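Local coordinates for protein glycosyltransferase (Streptomyces halstedii, PDB 3WAD) that belongs to the GT-B fold glycosyltransferases, related to the erythromycin biosynthesis protein CIII-like family and built from two Rossmann-like domains, at residues V248-G253 and A316-G321; A267-A272 and L367-L372; V273-A278 and R371-L376; V280-S285 and D297-V302. All blocks are in the same frame, centred on the assembly; numbering follows the deposited sequence.

Interaction 1. Residues V248-G253 and A316-G321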
loop_
_atom_site.group_PDB
_atom_site.type_symbol
_atom_site.label_atom_id
_atom_site.label_comp_id
_atom_site.label_asym_id
_atom_site.label_seq_id
_atom_site.Cartn_x
_atom_site.Cartn_y
_atom_site.Cartn_z
ATOM N N VAL B 248 23.471 11.544 12.882
ATOM C CA VAL B 248 24.063 10.450 12.134
ATOM C C VAL B 248 23.267 9.214 12.494
ATOM O O VAL B 248 22.838 9.063 13.634
ATOM C CB VAL B 248 25.561 10.239 12.472
ATOM C CG1 VAL B 248 26.079 8.898 11.945
ATOM C CG2 VAL B 248 26.396 11.409 11.877
ATOM N N CYS B 249 23.076 8.340 11.502
ATOM C CA CYS B 249 22.263 7.213 11.651
ATOM C C CYS B 249 23.219 6.052 11.597
ATOM O O CYS B 249 23.983 5.907 10.663
ATOM C CB CYS B 249 21.223 7.187 10.518
ATOM S SG CYS B 249 20.411 5.592 10.527
ATOM N N LEU B 250 23.191 5.240 12.637
ATOM C CA LEU B 250 24.015 4.050 12.784
ATOM C C LEU B 250 23.168 2.778 12.833
ATOM O O LEU B 250 22.440 2.550 13.788
ATOM C CB LEU B 250 24.839 4.166 14.080
ATOM C CG LEU B 250 25.700 2.989 14.459
ATOM C CD1 LEU B 250 26.849 2.794 13.405
ATOM C CD2 LEU B 250 26.190 3.105 15.948
ATOM N N THR B 251 23.283 1.949 11.796
ATOM C CA THR B 251 22.568 0.684 11.644
ATOM C C THR B 251 23.592 -0.358 11.230
ATOM O O THR B 251 23.582 -0.799 10.089
ATOM C CB THR B 251 21.440 0.725 10.515
ATOM O OG1 THR B 251 21.981 1.250 9.315
ATOM C CG2 THR B 251 20.326 1.592 10.859
ATOM N N LEU B 252 24.512 -0.667 12.148
ATOM C CA LEU B 252 25.615 -1.627 11.973
ATOM C C LEU B 252 25.601 -2.684 13.110
ATOM O O LEU B 252 26.526 -3.499 13.260
ATOM C CB LEU B 252 26.974 -0.895 11.934
ATOM C CG LEU B 252 27.806 -0.867 10.655
ATOM C CD1 LEU B 252 29.227 -0.801 11.101
ATOM C CD2 LEU B 252 27.610 -2.101 9.778
ATOM N N GLY B 253 24.531 -2.641 13.904
ATOM C CA GLY B 253 24.193 -3.641 14.908
ATOM C C GLY B 253 24.557 -5.059 14.549
ATOM O O GLY B 253 25.300 -5.707 15.302
ATOM N N ALA B 316 24.981 11.745 7.902
ATOM C CA ALA B 316 25.637 10.505 7.458
ATOM C C ALA B 316 24.848 9.282 7.878
ATOM O O ALA B 316 24.089 9.344 8.852
ATOM C CB ALA B 316 27.076 10.442 7.981
ATOM N N ILE B 317 25.025 8.175 7.169
ATOM C CA ILE B 317 24.484 6.905 7.665
ATOM C C ILE B 317 25.592 5.890 7.531
ATOM O O ILE B 317 26.273 5.816 6.511
ATOM C CB ILE B 317 23.215 6.430 6.856
ATOM C CG1 ILE B 317 22.665 5.093 7.409
ATOM C CG2 ILE B 317 23.527 6.420 5.376
ATOM C CD1 ILE B 317 21.194 4.878 7.077
ATOM N N VAL B 318 25.738 5.104 8.572
ATOM C CA VAL B 318 26.758 4.047 8.672
ATOM C C VAL B 318 26.014 2.762 8.591
ATOM O O VAL B 318 25.166 2.517 9.470
ATOM C CB VAL B 318 27.473 4.132 10.085
ATOM C CG1 VAL B 318 28.607 3.122 10.192
ATOM C CG2 VAL B 318 28.014 5.545 10.314
ATOM N N HIS B 319 26.319 1.914 7.603
ATOM C CA HIS B 319 25.499 0.716 7.453
ATOM C C HIS B 319 26.235 -0.392 6.659
ATOM O O HIS B 319 27.392 -0.200 6.227
ATOM C CB HIS B 319 24.127 1.122 6.831
ATOM C CG HIS B 319 24.201 1.463 5.379
ATOM N ND1 HIS B 319 24.723 2.649 4.910
ATOM C CD2 HIS B 319 23.899 0.729 4.289
ATOM C CE1 HIS B 319 24.675 2.653 3.589
ATOM N NE2 HIS B 319 24.183 1.500 3.187
ATOM N N HIS B 320 25.604 -1.555 6.483
ATOM C CA HIS B 320 26.310 -2.667 5.838
ATOM C C HIS B 320 26.205 -2.739 4.316
ATOM O O HIS B 320 26.707 -3.731 3.698
ATOM C CB HIS B 320 25.915 -3.975 6.446
ATOM C CG HIS B 320 24.611 -4.477 5.945
ATOM N ND1 HIS B 320 23.402 -4.008 6.421
ATOM C CD2 HIS B 320 24.316 -5.405 4.991
ATOM C CE1 HIS B 320 22.418 -4.645 5.799
ATOM N NE2 HIS B 320 22.947 -5.498 4.927
ATOM N N GLY B 321 25.619 -1.694 3.708
ATOM C CA GLY B 321 25.628 -1.553 2.249
ATOM C C GLY B 321 24.524 -2.290 1.461
ATOM O O GLY B 321 24.630 -2.428 0.229
HETATM O O HOH W 1 23.124 -2.150 7.929
#
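Cys249 is held to the neighbouring strand through both of its backbone polar atoms. Its N donates to Ala316 O at 3.0 Å, tilted 22° from the carbonyl plane, and its O receives Val318 N at 2.8 Å, nearly along the C=O axis. Thr251 N extends the parallel ladder with a straighter bond to Val318 O (3.0 Å, 173° at the hydrogen). The same Cys249 O also takes a CA-H contact from Ile317 CA at 3.2 Å, so one carbonyl serves two neighbouring residues. Where the strands part, a water takes over: it donates to Thr251 O at 2.6 Å and accepts from His320 N.

Apolar contacts flank this ladder. Leu250 and Val318 lie side by side, with Leu250 CD1 3.6 Å from Val318 CB; on the same face, and with like first torsions (a branch anti to the backbone N in each), they run in the same direction. Leu252 crosses Val318 at about a right angle. On the other face Cys249 SG rests on Ile317 CD1 at 3.6 Å, and Ile317 and His319 then meet helix 323-332. The other edge of strand 247-251 bonds to strand 279-283, at Val281 and Thr283. Cys249 N and O, Val318 N and O, Thr251 N and Ala316 O are thus paired between the two strands themselves, while the water bridges Thr251 and His320 where the strand pairing ends.

Interaction 2. Residues A267-A272 and L367-L372; sequences ADFVNA and LTPDRL
Pro369 lies over one face of the Phe269 ring, and this CH-pi contact lies at the centre of the packing between the two segments. Its CG sits 4.0 Å from the ring centroid and only 16° off the normal, which puts the proline over the face. The two side chains as a whole cross at about a right angle. Phe269 CE2 reaches 3.5 Å from Pro369 N, while Leu367 CG approaches the same CE2 obliquely at 3.9 Å. Leu372 adds a CD1 contact to Phe269 CD2 at 4.1 Å: its CG stands anti to the carbonyl carbon (chi1 -80°), in keeping with a side chain directed at the first helix. One turn along, Ala272 CB fits against Pro369 CB at 3.5 Å, so that the proline is shared between Phe269 and Ala272.

The solvent side is looser. Asp268 touches the proline mainly through its carbonyl, and its OD2 accepts from Thr265 N, just before its own helix. Asp370, exposed, contributes little to the contact, and no hydrogen bond joins the two segments. What orders the second segment is local: Thr368 OG1 accepts from Arg371 N at 3.1 Å. Thr368 is therefore a side-chain N-cap with proline in the first helical position, a start well suited to proline, and this capped helix start packs against helix 266-274 in the alpha/beta layering of a Rossmann-like GT-B domain.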
loop_
_atom_site.group_PDB
_atom_site.type_symbol
_atom_site.label_atom_id
_atom_site.label_comp_id
_atom_site.label_asym_id
_atom_site.label_seq_id
_atom_site.Cartn_x
_atom_site.Cartn_y
_atom_site.Cartn_z
ATOM N N ALA B 267 30.992 -1.924 23.177
ATOM C CA ALA B 267 31.071 -0.582 23.784
ATOM C C ALA B 267 32.197 0.320 23.202
ATOM O O ALA B 267 31.981 1.510 22.912
ATOM C CB ALA B 267 31.196 -0.701 25.279
ATOM N N ASP B 268 33.385 -0.260 23.025
ATOM C CA ASP B 268 34.527 0.409 22.397
ATOM C C ASP B 268 34.162 0.963 21.024
ATOM O O ASP B 268 34.456 2.112 20.715
ATOM C CB ASP B 268 35.672 -0.571 22.204
ATOM C CG ASP B 268 36.327 -0.980 23.500
ATOM O OD1 ASP B 268 36.076 -0.283 24.525
ATOM O OD2 ASP B 268 37.067 -2.004 23.478
ATOM N N PHE B 269 33.553 0.118 20.193
ATOM C CA PHE B 269 33.029 0.543 18.886
ATOM C C PHE B 269 32.029 1.641 19.015
ATOM O O PHE B 269 32.110 2.619 18.302
ATOM C CB PHE B 269 32.380 -0.625 18.171
ATOM C CG PHE B 269 33.341 -1.418 17.355
ATOM C CD1 PHE B 269 33.690 -2.702 17.737
ATOM C CD2 PHE B 269 33.916 -0.857 16.188
ATOM C CE1 PHE B 269 34.611 -3.457 16.980
ATOM C CE2 PHE B 269 34.864 -1.589 15.426
ATOM C CZ PHE B 269 35.200 -2.902 15.824
ATOM N N VAL B 270 31.104 1.525 19.957
ATOM C CA VAL B 270 30.099 2.584 20.117
ATOM C C VAL B 270 30.644 3.908 20.671
ATOM O O VAL B 270 30.241 5.015 20.230
ATOM C CB VAL B 270 28.910 2.098 20.960
ATOM C CG1 VAL B 270 27.978 3.218 21.213
ATOM C CG2 VAL B 270 28.188 1.003 20.195
ATOM N N ASN B 271 31.574 3.812 21.626
ATOM C CA ASN B 271 32.217 5.030 22.174
ATOM C C ASN B 271 32.988 5.790 21.120
ATOM O O ASN B 271 32.873 7.024 21.043
ATOM C CB ASN B 271 33.112 4.693 23.399
ATOM C CG ASN B 271 32.314 4.179 24.576
ATOM O OD1 ASN B 271 32.598 3.107 25.088
ATOM N ND2 ASN B 271 31.294 4.916 24.997
ATOM N N ALA B 272 33.736 5.081 20.267
ATOM C CA ALA B 272 34.502 5.756 19.202
ATOM C C ALA B 272 33.600 6.418 18.153
ATOM O O ALA B 272 33.732 7.620 17.825
ATOM C CB ALA B 272 35.445 4.807 18.541
ATOM N N LEU B 367 38.209 -3.392 10.241
ATOM C CA LEU B 367 37.350 -2.664 11.119
ATOM C C LEU B 367 38.087 -2.385 12.416
ATOM O O LEU B 367 38.461 -3.317 13.080
ATOM C CB LEU B 367 36.203 -3.608 11.425
ATOM C CG LEU B 367 34.868 -3.098 11.847
ATOM C CD1 LEU B 367 34.559 -1.868 11.023
ATOM C CD2 LEU B 367 33.896 -4.278 11.568
ATOM N N THR B 368 38.339 -1.115 12.747
ATOM C CA THR B 368 38.692 -0.729 14.118
ATOM C C THR B 368 37.753 0.394 14.569
ATOM O O THR B 368 37.186 1.114 13.729
ATOM C CB THR B 368 40.193 -0.306 14.279
ATOM O OG1 THR B 368 40.473 0.889 13.537
ATOM C CG2 THR B 368 41.077 -1.361 13.745
ATOM N N PRO B 369 37.597 0.587 15.897
ATOM C CA PRO B 369 36.737 1.726 16.341
ATOM C C PRO B 369 37.260 3.057 15.801
ATOM O O PRO B 369 36.498 3.893 15.255
ATOM C CB PRO B 369 36.818 1.640 17.861
ATOM C CG PRO B 369 37.061 0.189 18.136
ATOM C CD PRO B 369 37.954 -0.302 17.013
ATOM N N ASP B 370 38.579 3.198 15.861
ATOM C CA ASP B 370 39.221 4.410 15.444
ATOM C C ASP B 370 39.042 4.709 13.958
ATOM O O ASP B 370 38.787 5.872 13.606
ATOM C CB ASP B 370 40.704 4.373 15.803
ATOM C CG ASP B 370 40.957 4.691 17.272
ATOM O OD1 ASP B 370 40.011 4.654 18.096
ATOM O OD2 ASP B 370 42.144 4.971 17.596
ATOM N N ARG B 371 39.184 3.673 13.124
ATOM C CA ARG B 371 38.908 3.774 11.683
ATOM C C ARG B 371 37.493 4.215 11.352
ATOM O O ARG B 371 37.327 5.133 10.528
ATOM C CB ARG B 371 39.259 2.497 10.940
ATOM C CG ARG B 371 40.719 2.360 10.835
ATOM C CD ARG B 371 41.136 1.178 9.979
ATOM N NE ARG B 371 42.223 0.476 10.665
ATOM C CZ ARG B 371 42.838 -0.640 10.248
ATOM N NH1 ARG B 371 42.499 -1.230 9.102
ATOM N NH2 ARG B 371 43.817 -1.173 10.996
ATOM N N LEU B 372 36.486 3.636 11.995
ATOM C CA LEU B 372 35.088 4.109 11.783
ATOM C C LEU B 372 34.895 5.556 12.195
ATOM O O LEU B 372 34.339 6.358 11.453
ATOM C CB LEU B 372 34.092 3.302 12.582
ATOM C CG LEU B 372 33.607 1.947 12.126
ATOM C CD1 LEU B 372 32.523 1.457 13.170
ATOM C CD2 LEU B 372 33.079 1.943 10.650
#

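Interaction 3. Residues V273-A278 and R371-L376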
loop_
_atom_site.group_PDB
_atom_site.type_symbol
_atom_site.label_atom_id
_atom_site.label_comp_id
_atom_site.label_asym_id
_atom_site.label_seq_id
_atom_site.Cartn_x
_atom_site.Cartn_y
_atom_site.Cartn_z
ATOM N N VAL B 273 32.675 5.616 17.631
ATOM C CA VAL B 273 31.717 6.057 16.652
ATOM C C VAL B 273 30.941 7.263 17.171
ATOM O O VAL B 273 30.743 8.242 16.429
ATOM C CB VAL B 273 30.783 4.888 16.260
ATOM C CG1 VAL B 273 29.810 5.354 15.272
ATOM C CG2 VAL B 273 31.609 3.773 15.648
ATOM N N ALA B 274 30.574 7.260 18.454
ATOM C CA ALA B 274 29.887 8.441 19.004
ATOM C C ALA B 274 30.774 9.697 19.214
ATOM O O ALA B 274 30.285 10.796 19.438
ATOM C CB ALA B 274 29.149 8.071 20.306
ATOM N N ASP B 275 32.088 9.546 19.136
ATOM C CA ASP B 275 32.979 10.659 19.503
ATOM C C ASP B 275 33.151 11.627 18.323
ATOM O O ASP B 275 34.206 11.755 17.728
ATOM C CB ASP B 275 34.283 10.081 20.069
ATOM C CG ASP B 275 35.238 11.142 20.589
ATOM O OD1 ASP B 275 34.774 12.260 20.961
ATOM O OD2 ASP B 275 36.470 10.848 20.545
ATOM N N ILE B 276 32.066 12.305 17.977
ATOM C CA ILE B 276 31.975 13.085 16.767
ATOM C C ILE B 276 31.050 14.264 17.021
ATOM O O ILE B 276 30.286 14.283 17.962
ATOM C CB ILE B 276 31.352 12.202 15.602
ATOM C CG1 ILE B 276 29.886 11.827 15.928
ATOM C CG2 ILE B 276 32.214 10.935 15.364
ATOM C CD1 ILE B 276 28.962 11.929 14.774
ATOM N N ASP B 277 31.080 15.255 16.174
ATOM C CA ASP B 277 30.268 16.422 16.466
ATOM C C ASP B 277 28.853 16.313 15.894
ATOM O O ASP B 277 28.526 17.044 14.950
ATOM C CB ASP B 277 30.970 17.704 16.001
ATOM C CG ASP B 277 30.519 18.941 16.792
ATOM O OD1 ASP B 277 29.710 18.789 17.754
ATOM O OD2 ASP B 277 30.966 20.055 16.430
ATOM N N ALA B 278 28.029 15.423 16.482
ATOM C CA ALA B 278 26.643 15.144 16.028
ATOM C C ALA B 278 25.929 14.190 16.976
ATOM O O ALA B 278 26.595 13.504 17.750
ATOM C CB ALA B 278 26.651 14.574 14.611
ATOM N N ARG B 371 39.184 3.673 13.124
ATOM C CA ARG B 371 38.908 3.774 11.683
ATOM C C ARG B 371 37.493 4.215 11.352
ATOM O O ARG B 371 37.327 5.133 10.528
ATOM C CB ARG B 371 39.259 2.497 10.940
ATOM C CG ARG B 371 40.719 2.360 10.835
ATOM C CD ARG B 371 41.136 1.178 9.979
ATOM N NE ARG B 371 42.223 0.476 10.665
ATOM C CZ ARG B 371 42.838 -0.640 10.248
ATOM N NH1 ARG B 371 42.499 -1.230 9.102
ATOM N NH2 ARG B 371 43.817 -1.173 10.996
ATOM N N LEU B 372 36.486 3.636 11.995
ATOM C CA LEU B 372 35.088 4.109 11.783
ATOM C C LEU B 372 34.895 5.556 12.195
ATOM O O LEU B 372 34.339 6.358 11.453
ATOM C CB LEU B 372 34.092 3.302 12.582
ATOM C CG LEU B 372 33.607 1.947 12.126
ATOM C CD1 LEU B 372 32.523 1.457 13.170
ATOM C CD2 LEU B 372 33.079 1.943 10.650
ATOM N N ARG B 373 35.356 5.903 13.397
ATOM C CA ARG B 373 35.179 7.245 13.891
ATOM C C ARG B 373 35.809 8.268 12.942
ATOM O O ARG B 373 35.157 9.304 12.514
ATOM C CB ARG B 373 35.771 7.310 15.299
ATOM C CG ARG B 373 35.715 8.626 15.938
ATOM C CD ARG B 373 36.849 8.724 16.986
ATOM N NE ARG B 373 38.178 8.789 16.374
ATOM C CZ ARG B 373 39.320 8.487 17.006
ATOM N NH1 ARG B 373 39.323 8.104 18.293
ATOM N NH2 ARG B 373 40.474 8.584 16.340
ATOM N N ASP B 374 37.056 7.974 12.537
ATOM C CA ASP B 374 37.782 8.898 11.648
ATOM C C ASP B 374 37.046 9.081 10.339
ATOM O O ASP B 374 36.882 10.204 9.860
ATOM C CB ASP B 374 39.205 8.423 11.377
ATOM C CG ASP B 374 40.092 8.560 12.600
ATOM O OD1 ASP B 374 39.666 9.264 13.547
ATOM O OD2 ASP B 374 41.185 7.905 12.617
ATOM N N GLN B 375 36.583 7.982 9.742
ATOM C CA GLN B 375 35.769 8.097 8.504
ATOM C C GLN B 375 34.500 8.936 8.738
ATOM O O GLN B 375 34.187 9.856 7.968
ATOM C CB GLN B 375 35.485 6.700 7.987
ATOM C CG GLN B 375 36.709 6.027 7.401
ATOM C CD GLN B 375 36.366 4.691 6.704
ATOM O OE1 GLN B 375 35.516 3.947 7.153
ATOM N NE2 GLN B 375 37.017 4.406 5.624
ATOM N N LEU B 376 33.782 8.649 9.821
ATOM C CA LEU B 376 32.570 9.385 10.139
ATOM C C LEU B 376 32.825 10.870 10.310
ATOM O O LEU B 376 32.032 11.709 9.817
ATOM C CB LEU B 376 31.867 8.824 11.388
ATOM C CG LEU B 376 30.433 9.354 11.647
ATOM C CD1 LEU B 376 29.590 9.254 10.387
ATOM C CD2 LEU B 376 29.748 8.628 12.791
HETATM O O HOH W 2 37.465 8.411 20.290
#
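Val273 splits its two methyl groups between two leucines one turn apart. Its CG2 meets Leu372 CD1 at 3.5 Å, and its CG1 meets Leu376 CD2 at 4.1 Å. With chi1 at 180°, CG1 lies anti to the backbone N and CG2 anti to the carbonyl carbon, which turns one methyl toward each leucine. Leu376 CD2 has a further neighbour in Ile276 CD1 at 3.9 Å, the two side chains crossing at about a right angle.

On the solvent side the contact becomes polar. The aliphatic part of Arg373 passes Asp275, with CG 3.9 Å from Asp275 O, while the charged ends stay apart and their planes stand 85° to each other. A water closes the gap, donating to Asp275 OD2 at 2.6 Å and accepting from Arg373 NH1 at 2.7 Å. The guanidinium itself is steadied by Asp374: NE and NH2 both reach OD1, in the plane of the guanidinium and from the same face of the carboxylate, NH2 being the closer at 3.0 Å. Asp275 has its own stronger partner in Arg377, a salt bridge that probably fixes its carboxylate.

Farther out, Leu376 presses on Val248, Ala316 and Val318, and Leu372 on Leu337. The contact thus joins the end of helix 266-274 and its following loop to helix 369-381, directly over the strands 247-251, 314-319 and 336-338.

Interaction 4. Residues V280-S285 and D297-V302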
loop_
_atom_site.group_PDB
_atom_site.type_symbol
_atom_site.label_atom_id
_atom_site.label_comp_id
_atom_site.label_asym_id
_atom_site.label_seq_id
_atom_site.Cartn_x
_atom_site.Cartn_y
_atom_site.Cartn_z
ATOM N N VAL B 280 23.836 10.715 17.573
ATOM C CA VAL B 280 23.793 9.437 16.851
ATOM C C VAL B 280 22.433 8.784 17.126
ATOM O O VAL B 280 22.023 8.766 18.268
ATOM C CB VAL B 280 25.027 8.553 17.215
ATOM C CG1 VAL B 280 24.883 7.131 16.730
ATOM C CG2 VAL B 280 26.306 9.239 16.651
ATOM N N VAL B 281 21.701 8.360 16.078
ATOM C CA VAL B 281 20.544 7.462 16.270
ATOM C C VAL B 281 21.037 6.066 15.888
ATOM O O VAL B 281 21.481 5.854 14.759
ATOM C CB VAL B 281 19.289 7.977 15.465
ATOM C CG1 VAL B 281 18.099 7.063 15.675
ATOM C CG2 VAL B 281 18.943 9.415 15.878
ATOM N N ALA B 282 21.077 5.142 16.842
ATOM C CA ALA B 282 21.648 3.797 16.605
ATOM C C ALA B 282 20.588 2.733 16.800
ATOM O O ALA B 282 19.831 2.774 17.745
ATOM C CB ALA B 282 22.792 3.539 17.539
ATOM N N THR B 283 20.514 1.784 15.883
ATOM C CA THR B 283 19.620 0.667 16.034
ATOM C C THR B 283 20.370 -0.514 16.696
ATOM O O THR B 283 21.415 -0.969 16.220
ATOM C CB THR B 283 18.881 0.299 14.704
ATOM O OG1 THR B 283 19.823 -0.144 13.725
ATOM C CG2 THR B 283 18.154 1.520 14.130
ATOM N N PHE B 284 19.826 -0.972 17.823
ATOM C CA PHE B 284 20.397 -2.059 18.603
ATOM C C PHE B 284 19.325 -3.009 19.187
ATOM O O PHE B 284 18.280 -2.558 19.611
ATOM C CB PHE B 284 21.193 -1.469 19.788
ATOM C CG PHE B 284 22.490 -0.834 19.405
ATOM C CD1 PHE B 284 23.386 -1.493 18.593
ATOM C CD2 PHE B 284 22.821 0.427 19.879
ATOM C CE1 PHE B 284 24.635 -0.893 18.255
ATOM C CE2 PHE B 284 24.068 1.049 19.527
ATOM C CZ PHE B 284 24.955 0.377 18.714
ATOM N N SER B 285 19.614 -4.308 19.239
ATOM C CA SER B 285 18.865 -5.277 20.074
ATOM C C SER B 285 18.648 -4.809 21.520
ATOM O O SER B 285 19.223 -3.813 21.968
ATOM C CB SER B 285 19.667 -6.578 20.208
ATOM O OG SER B 285 20.327 -6.919 19.008
ATOM N N ASP B 297 26.610 9.989 25.689
ATOM C CA ASP B 297 25.607 10.987 25.947
ATOM C C ASP B 297 24.738 11.246 24.743
ATOM O O ASP B 297 23.527 11.323 24.855
ATOM C CB ASP B 297 26.293 12.306 26.315
ATOM C CG ASP B 297 26.690 12.374 27.789
ATOM O OD1 ASP B 297 27.095 13.494 28.239
ATOM O OD2 ASP B 297 26.568 11.318 28.491
ATOM N N ASN B 298 25.400 11.422 23.604
ATOM C CA ASN B 298 24.811 11.896 22.374
ATOM C C ASN B 298 24.256 10.747 21.497
ATOM O O ASN B 298 23.963 10.983 20.303
ATOM C CB ASN B 298 25.891 12.649 21.601
ATOM C CG ASN B 298 27.043 11.736 21.187
ATOM O OD1 ASN B 298 27.354 10.789 21.899
ATOM N ND2 ASN B 298 27.612 11.966 20.000
ATOM N N VAL B 299 24.161 9.540 22.062
ATOM C CA VAL B 299 23.593 8.358 21.374
ATOM C C VAL B 299 22.170 8.028 21.809
ATOM O O VAL B 299 21.968 7.750 22.980
ATOM C CB VAL B 299 24.425 7.039 21.656
ATOM C CG1 VAL B 299 23.797 5.807 21.033
ATOM C CG2 VAL B 299 25.877 7.187 21.179
ATOM N N ARG B 300 21.212 7.953 20.878
ATOM C CA ARG B 300 19.897 7.335 21.166
ATOM C C ARG B 300 19.791 5.941 20.603
ATOM O O ARG B 300 19.936 5.729 19.385
ATOM C CB ARG B 300 18.749 8.186 20.606
ATOM C CG ARG B 300 17.368 7.511 20.756
ATOM C CD ARG B 300 16.281 8.342 20.067
ATOM N NE ARG B 300 16.404 9.777 20.354
ATOM C CZ ARG B 300 15.740 10.407 21.346
ATOM N NH1 ARG B 300 14.887 9.753 22.140
ATOM N NH2 ARG B 300 15.919 11.704 21.552
ATOM N N ALA B 301 19.526 4.978 21.445
ATOM C CA ALA B 301 19.414 3.593 20.962
ATOM C C ALA B 301 17.930 3.279 20.746
ATOM O O ALA B 301 17.097 3.672 21.535
ATOM C CB ALA B 301 20.024 2.625 21.915
ATOM N N VAL B 302 17.598 2.597 19.659
ATOM C CA VAL B 302 16.211 2.494 19.215
ATOM C C VAL B 302 16.169 1.108 18.559
ATOM O O VAL B 302 17.130 0.722 17.919
ATOM C CB VAL B 302 16.011 3.665 18.270
ATOM C CG1 VAL B 302 15.678 3.202 16.918
ATOM C CG2 VAL B 302 15.128 4.719 18.891
#
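Val280 N donates to Asn298 O at 2.7 Å in an almost straight bond, the first rung of a parallel pairing. The rungs then pass back and forth: Arg300 N gives to Val280 O, Ala282 N to Arg300 O at 2.8 Å, and Val302 N to Ala282 O at 2.9 Å. This last bond is markedly bent, at 135°. Phe284 N ends the series on Val302 O, longer at 3.2 Å and tilted 31° from the carbonyl plane. Val302 O also takes a CA-H contact from Thr283 CA at 3.1 Å, so it serves two successive residues.

Side chains add modest packing. On one face Ala282 CB lies 4.3 Å from Val299 CG1. Phe284 has CG anti to the carbonyl carbon, which turns its ring toward Ala301, whose CB meets the ring at the edge, 4.1 Å from Phe284 CD2. On the other face Thr283 and Val302 meet through methyl groups, 4.1 Å from CG2 to CG1, while Arg300 makes a cation-pi contact with Trp238. Asn298 turns its ND2 to two carbonyls, those of Ala274 and Ala278, fastening the start of the second strand to the end of helix 266-274 and the loop that follows it. The strands are twisted by 27° and linked through helix 286-292. This is a beta-alpha-beta crossover, the repeating unit of Rossmann-like folds, here placing strand 299-302 at one end of the six-stranded sheet.

All four contacts lie in one alpha/beta domain: the six-stranded parallel sheet and two helices packed on one side of it. Interactions 1 and 4, with centres 11 Å apart, share the sheet directly, since strands 247-251 and 279-283 are neighbours there. Interactions 2 and 3, centres 8 Å apart, follow helices 266-274 and 369-381 along one another over the same sheet. Ile276 of interaction 3 presses on Val248 of interaction 1, Ala274 of interaction 3 on Val299 of interaction 4, and Val270 of interaction 2 on Phe284 of interaction 4. Along the chain, interaction 4 is nested within the loops closed by the others, whereas interaction 1 alternates with 2 and 3, so sequence-distant pieces are interleaved into one compact domain.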